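PDB 6HVG: alternansucrase from Leuconostoc mesenteroides, which is a large multidomain enzyme of glycoside hydrolase family 70, combining a circularly permuted (beta/alpha)8 barrel, a calcium site and repeats of the cell-wall-binding type. Local coordinates for residues A[438-443]-A[506-511]; A[447-452]-A[510-515]. All blocks are in the same frame, centred on the assembly; numbering follows the deposited sequence.

Interaction 1: residues A[438-443]-A[506-511]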
loop_
_atom_site.group_PDB
_atom_site.type_symbol
_atom_site.label_atom_id
_atom_site.label_comp_id
_atom_site.label_asym_id
_atom_site.label_seq_id
_atom_site.Cartn_x
_atom_site.Cartn_y
_atom_site.Cartn_z
ATOM N N PRO A 438 14.193 -36.723 -1.597
ATOM C CA PRO A 438 13.126 -35.894 -1.059
ATOM C C PRO A 438 12.254 -36.662 -0.098
ATOM O O PRO A 438 11.844 -37.784 -0.387
ATOM C CB PRO A 438 12.302 -35.479 -2.300
ATOM C CG PRO A 438 12.698 -36.401 -3.360
ATOM C CD PRO A 438 14.053 -36.941 -3.040
ATOM N N LEU A 439 11.929 -36.027 1.018
ATOM C CA LEU A 439 11.042 -36.592 2.002
ATOM C C LEU A 439 9.717 -37.017 1.381
ATOM O O LEU A 439 9.144 -38.044 1.748
ATOM C CB LEU A 439 10.791 -35.566 3.113
ATOM C CG LEU A 439 10.091 -36.065 4.376
ATOM C CD1 LEU A 439 10.860 -37.167 5.089
ATOM C CD2 LEU A 439 9.885 -34.899 5.310
ATOM N N LEU A 440 9.216 -36.225 0.445
ATOM C CA LEU A 440 7.934 -36.503 -0.202
ATOM C C LEU A 440 7.920 -37.712 -1.157
ATOM O O LEU A 440 6.860 -38.072 -1.689
ATOM C CB LEU A 440 7.429 -35.253 -0.937
ATOM C CG LEU A 440 7.086 -34.011 -0.091
ATOM C CD1 LEU A 440 6.742 -32.829 -0.981
ATOM C CD2 LEU A 440 5.924 -34.293 0.850
ATOM N N MET A 441 9.073 -38.344 -1.353
ATOM C CA MET A 441 9.154 -39.628 -2.066
ATOM C C MET A 441 8.633 -40.780 -1.204
ATOM O O MET A 441 8.200 -41.801 -1.739
ATOM C CB MET A 441 10.608 -39.897 -2.503
ATOM C CG MET A 441 10.815 -41.087 -3.447
ATOM S SD MET A 441 12.546 -41.344 -3.943
ATOM C CE MET A 441 13.260 -41.977 -2.426
ATOM N N THR A 442 8.675 -40.592 0.119
ATOM C CA THR A 442 8.429 -41.625 1.118
ATOM C C THR A 442 7.375 -41.269 2.168
ATOM O O THR A 442 6.754 -42.156 2.740
ATOM C CB THR A 442 9.753 -41.934 1.833
ATOM O OG1 THR A 442 10.659 -42.518 0.879
ATOM C CG2 THR A 442 9.554 -42.901 3.016
ATOM N N TRP A 443 7.168 -39.989 2.448
ATOM C CA TRP A 443 6.229 -39.577 3.498
ATOM C C TRP A 443 5.377 -38.399 3.042
ATOM O O TRP A 443 5.785 -37.639 2.187
ATOM C CB TRP A 443 6.997 -39.215 4.772
ATOM C CG TRP A 443 6.165 -38.623 5.844
ATOM C CD1 TRP A 443 5.592 -39.268 6.901
ATOM C CD2 TRP A 443 5.796 -37.249 5.966
ATOM N NE1 TRP A 443 4.881 -38.384 7.673
ATOM C CE2 TRP A 443 4.986 -37.134 7.118
ATOM C CE3 TRP A 443 6.049 -36.107 5.202
ATOM C CZ2 TRP A 443 4.436 -35.916 7.529
ATOM C CZ3 TRP A 443 5.499 -34.896 5.609
ATOM C CH2 TRP A 443 4.705 -34.809 6.760
ATOM N N ASP A 506 10.202 -28.685 -5.825
ATOM C CA ASP A 506 9.987 -27.253 -5.579
ATOM C C ASP A 506 8.679 -26.773 -6.201
ATOM O O ASP A 506 7.896 -26.076 -5.546
ATOM C CB ASP A 506 11.140 -26.416 -6.135
ATOM C CG ASP A 506 12.374 -26.434 -5.245
ATOM O OD1 ASP A 506 12.255 -26.682 -4.014
ATOM O OD2 ASP A 506 13.471 -26.159 -5.786
ATOM N N SER A 507 8.448 -27.164 -7.457
ATOM C CA SER A 507 7.234 -26.802 -8.181
ATOM C C SER A 507 5.980 -27.394 -7.569
ATOM O O SER A 507 4.954 -26.717 -7.471
ATOM C CB SER A 507 7.327 -27.230 -9.655
ATOM O OG SER A 507 8.217 -26.395 -10.352
ATOM N N PHE A 508 6.055 -28.673 -7.201
ATOM C CA PHE A 508 4.924 -29.347 -6.609
ATOM C C PHE A 508 4.541 -28.711 -5.279
ATOM O O PHE A 508 3.349 -28.536 -4.980
ATOM C CB PHE A 508 5.199 -30.824 -6.393
ATOM C CG PHE A 508 4.258 -31.443 -5.413
ATOM C CD1 PHE A 508 2.909 -31.543 -5.700
ATOM C CD2 PHE A 508 4.719 -31.858 -4.184
ATOM C CE1 PHE A 508 2.043 -32.081 -4.787
ATOM C CE2 PHE A 508 3.861 -32.385 -3.265
ATOM C CZ PHE A 508 2.522 -32.504 -3.572
ATOM N N VAL A 509 5.557 -28.368 -4.496
ATOM C CA VAL A 509 5.350 -27.801 -3.173
ATOM C C VAL A 509 4.570 -26.494 -3.226
ATOM O O VAL A 509 3.731 -26.253 -2.370
ATOM C CB VAL A 509 6.695 -27.593 -2.438
ATOM C CG1 VAL A 509 6.534 -26.743 -1.192
ATOM C CG2 VAL A 509 7.299 -28.935 -2.062
ATOM N N LYS A 510 4.858 -25.648 -4.213
ATOM C CA LYS A 510 4.202 -24.341 -4.347
ATOM C C LYS A 510 2.728 -24.470 -4.757
ATOM O O LYS A 510 1.910 -23.588 -4.507
ATOM C CB LYS A 510 4.951 -23.480 -5.369
ATOM C CG LYS A 510 6.345 -23.032 -4.934
ATOM C CD LYS A 510 7.061 -22.357 -6.118
ATOM C CE LYS A 510 8.518 -21.998 -5.786
ATOM N NZ LYS A 510 8.975 -20.697 -6.380
ATOM N N THR A 511 2.399 -25.591 -5.371
ATOM C CA THR A 511 1.035 -25.951 -5.723
ATOM C C THR A 511 0.076 -26.096 -4.535
ATOM O O THR A 511 -1.116 -25.834 -4.666
ATOM C CB THR A 511 1.078 -27.298 -6.488
ATOM O OG1 THR A 511 1.689 -27.086 -7.757
ATOM C CG2 THR A 511 -0.302 -27.875 -6.727
#
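Two backbone amides grip Leu439 O, Thr442 N at 3.1 Å and Trp443 N at 2.9 Å, and the tight turn they close presents the neighbouring Leu440 to Phe508 and Val509 of helix 499-511. A third bond of the turn runs from Met441 N to Pro438 O (3.0 Å). The backbones themselves stay well apart: the nearest alpha carbons, of Leu440 and Val509, are separated by 9.6 Å, and it is side chains that span the interval. Leu440 does so with a single branch. Its CG lies anti to the carbonyl carbon (chi1 -64°) and CD1 then continues the chain outward (chi2 174°), which carries that methyl to the rim of the Phe508 ring. There CD1 sits 3.7 Å from Phe508 CE2 and 3.9 Å from Phe508 CD2, close to the ring plane, in an edge-on approach instead of a CH-pi contact over the face. The same methyl meets Val509 CG2 at 4.1 Å, the branch of valine that stands beside its backbone N. One methyl is thus wedged against two successive residues of a helix, and all three side chains are buried. Beyond them the Phe508 ring meets the Phe456 ring of helix 447-462 and Val509 packs on Trp515, extending the apolar layer. Elsewhere on the turn, the Trp443 ring meets that of Phe1271, from a much later part of the chain, with the planes at about 90°. This is plain hydrophobic docking of a loop on a helix, in a largely helical region consistent with domain IV of the family, which, as in its relatives, is assembled from separate parts of the chain.

Interaction 2: residues A[447-452]-A[510-515]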
loop_
_atom_site.group_PDB
_atom_site.type_symbol
_atom_site.label_atom_id
_atom_site.label_comp_id
_atom_site.label_asym_id
_atom_site.label_seq_id
_atom_site.Cartn_x
_atom_site.Cartn_y
_atom_site.Cartn_z
ATOM N N LYS A 447 -3.454 -37.761 3.277
ATOM C CA LYS A 447 -3.785 -38.459 2.043
ATOM C C LYS A 447 -4.023 -37.538 0.850
ATOM O O LYS A 447 -3.639 -37.870 -0.260
ATOM C CB LYS A 447 -5.003 -39.356 2.262
ATOM C CG LYS A 447 -4.645 -40.622 3.014
ATOM C CD LYS A 447 -5.867 -41.436 3.342
ATOM C CE LYS A 447 -6.315 -42.250 2.173
ATOM N NZ LYS A 447 -7.712 -42.718 2.380
ATOM N N GLN A 448 -4.620 -36.380 1.077
ATOM C CA GLN A 448 -4.823 -35.396 0.012
ATOM C C GLN A 448 -3.498 -34.995 -0.617
ATOM O O GLN A 448 -3.351 -35.037 -1.826
ATOM C CB GLN A 448 -5.507 -34.143 0.575
ATOM C CG GLN A 448 -5.908 -33.091 -0.446
ATOM C CD GLN A 448 -6.917 -33.588 -1.460
ATOM O OE1 GLN A 448 -8.135 -33.478 -1.255
ATOM N NE2 GLN A 448 -6.425 -34.184 -2.531
ATOM N N THR A 449 -2.523 -34.633 0.217
ATOM C CA THR A 449 -1.212 -34.286 -0.267
ATOM C C THR A 449 -0.573 -35.470 -0.962
ATOM O O THR A 449 0.038 -35.324 -2.012
ATOM C CB THR A 449 -0.295 -33.840 0.871
ATOM O OG1 THR A 449 -0.920 -32.800 1.613
ATOM C CG2 THR A 449 1.027 -33.294 0.307
ATOM N N GLN A 450 -0.697 -36.657 -0.387
ATOM C CA GLN A 450 -0.132 -37.849 -1.022
ATOM C C GLN A 450 -0.707 -38.036 -2.414
ATOM O O GLN A 450 0.027 -38.306 -3.348
ATOM C CB GLN A 450 -0.389 -39.108 -0.176
ATOM C CG GLN A 450 0.211 -40.381 -0.758
ATOM C CD GLN A 450 0.372 -41.475 0.255
ATOM O OE1 GLN A 450 -0.052 -41.337 1.406
ATOM N NE2 GLN A 450 0.937 -42.608 -0.166
ATOM N N ALA A 451 -2.027 -37.923 -2.531
ATOM C CA ALA A 451 -2.696 -38.124 -3.812
ATOM C C ALA A 451 -2.283 -37.056 -4.816
ATOM O O ALA A 451 -2.151 -37.338 -6.018
ATOM C CB ALA A 451 -4.203 -38.136 -3.642
ATOM N N ASN A 452 -2.093 -35.832 -4.329
ATOM C CA ASN A 452 -1.683 -34.734 -5.206
ATOM C C ASN A 452 -0.247 -34.919 -5.696
ATOM O O ASN A 452 0.034 -34.710 -6.874
ATOM C CB ASN A 452 -1.844 -33.381 -4.515
ATOM C CG ASN A 452 -3.296 -32.968 -4.362
ATOM O OD1 ASN A 452 -4.174 -33.483 -5.031
ATOM N ND2 ASN A 452 -3.545 -32.014 -3.493
ATOM N N LYS A 510 4.858 -25.648 -4.213
ATOM C CA LYS A 510 4.202 -24.341 -4.347
ATOM C C LYS A 510 2.728 -24.470 -4.757
ATOM O O LYS A 510 1.910 -23.588 -4.507
ATOM C CB LYS A 510 4.951 -23.480 -5.369
ATOM C CG LYS A 510 6.345 -23.032 -4.934
ATOM C CD LYS A 510 7.061 -22.357 -6.118
ATOM C CE LYS A 510 8.518 -21.998 -5.786
ATOM N NZ LYS A 510 8.975 -20.697 -6.380
ATOM N N THR A 511 2.399 -25.591 -5.371
ATOM C CA THR A 511 1.035 -25.951 -5.723
ATOM C C THR A 511 0.076 -26.096 -4.535
ATOM O O THR A 511 -1.116 -25.834 -4.666
ATOM C CB THR A 511 1.078 -27.298 -6.488
ATOM O OG1 THR A 511 1.689 -27.086 -7.757
ATOM C CG2 THR A 511 -0.302 -27.875 -6.727
ATOM N N GLN A 512 0.588 -26.538 -3.393
ATOM C CA GLN A 512 -0.239 -26.857 -2.230
ATOM C C GLN A 512 -0.505 -25.645 -1.353
ATOM O O GLN A 512 0.420 -24.956 -0.938
ATOM C CB GLN A 512 0.447 -27.926 -1.375
ATOM C CG GLN A 512 0.840 -29.171 -2.135
ATOM C CD GLN A 512 -0.362 -29.860 -2.695
ATOM O OE1 GLN A 512 -1.125 -30.485 -1.955
ATOM N NE2 GLN A 512 -0.558 -29.749 -4.000
ATOM N N ALA A 513 -1.776 -25.423 -1.036
ATOM C CA ALA A 513 -2.213 -24.257 -0.272
ATOM C C ALA A 513 -1.458 -24.089 1.050
ATOM O O ALA A 513 -1.116 -22.971 1.430
ATOM C CB ALA A 513 -3.720 -24.307 -0.029
ATOM N N ASN A 514 -1.240 -25.187 1.767
ATOM C CA ASN A 514 -0.515 -25.125 3.032
ATOM C C ASN A 514 0.939 -24.696 2.869
ATOM O O ASN A 514 1.576 -24.313 3.830
ATOM C CB ASN A 514 -0.581 -26.476 3.730
ATOM C CG ASN A 514 -1.831 -26.656 4.551
ATOM O OD1 ASN A 514 -2.520 -25.715 4.864
ATOM N ND2 ASN A 514 -2.103 -27.880 4.934
ATOM N N TRP A 515 1.461 -24.801 1.649
ATOM C CA TRP A 515 2.838 -24.450 1.348
ATOM C C TRP A 515 2.984 -23.238 0.428
ATOM O O TRP A 515 4.023 -23.065 -0.249
ATOM C CB TRP A 515 3.538 -25.673 0.739
ATOM C CG TRP A 515 3.533 -26.863 1.659
ATOM C CD1 TRP A 515 3.456 -26.843 3.028
ATOM C CD2 TRP A 515 3.601 -28.238 1.290
ATOM N NE1 TRP A 515 3.479 -28.111 3.521
ATOM C CE2 TRP A 515 3.584 -28.988 2.477
ATOM C CE3 TRP A 515 3.687 -28.911 0.071
ATOM C CZ2 TRP A 515 3.641 -30.360 2.486
ATOM C CZ3 TRP A 515 3.754 -30.305 0.087
ATOM C CH2 TRP A 515 3.723 -31.000 1.286
#
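The first turns of helix 447-462 face the chain where it leaves helix 499-511, coming closest at Thr449 and Gln512, whose alpha carbons are 7.7 Å apart. After Gln512 the backbone turns sharply, with Trp515 N bonded to Gln512 O at 2.8 Å, and this brings both Gln512 and Trp515 to the same helix. One direct polar link joins the two segments: Asn452 ND2 donates to Gln512 OE1 over 3.2 Å. The bond is nearly straight, with an N-H...O angle of 172°, and the donor lies in the carbonyl plane, on a lone pair of OE1, although the two amide planes are turned 67° against each other. A bend at chi2 (-62°) folds the Gln512 chain so that its amide can be offered in this way. One turn earlier on the helix, Thr449 splits its roles. CG2, anti to the backbone N, meets Trp515 CH2 obliquely at 3.7 Å, while OG1 is bonded to Asp446 OD1 just ahead of the helix. Trp515 also packs on Phe508. An amide-amide bond and a methyl-indole contact thus join a helix start to the turn after another helix, in a mainly helical region consistent with domain IV of family 70 enzymes.

Interactions 1 and 2 lie 8 Å apart between centres and are parts of one packing unit. Along the chain the first partners come in order, residues 438-443 and then helix 447-462; after 57 mostly helical residues between segments 447-452 and 510-515, helix 474-495 among them, the end of helix 499-511 and the turn that follows supply both second partners, which share Lys510 and Thr511. The two contacts also touch directly, Leu440 CD2 reaching Trp515 CH2 at 4.0 Å. Apolar contacts thus run from Leu440 through Phe508 and Trp515 to Thr449, with the Asn452-Gln512 bond beside them. Both lie over 30 Å from the chain's centre, where they join the loop after strand 437-438, helix 447-462 and the end of helix 499-511.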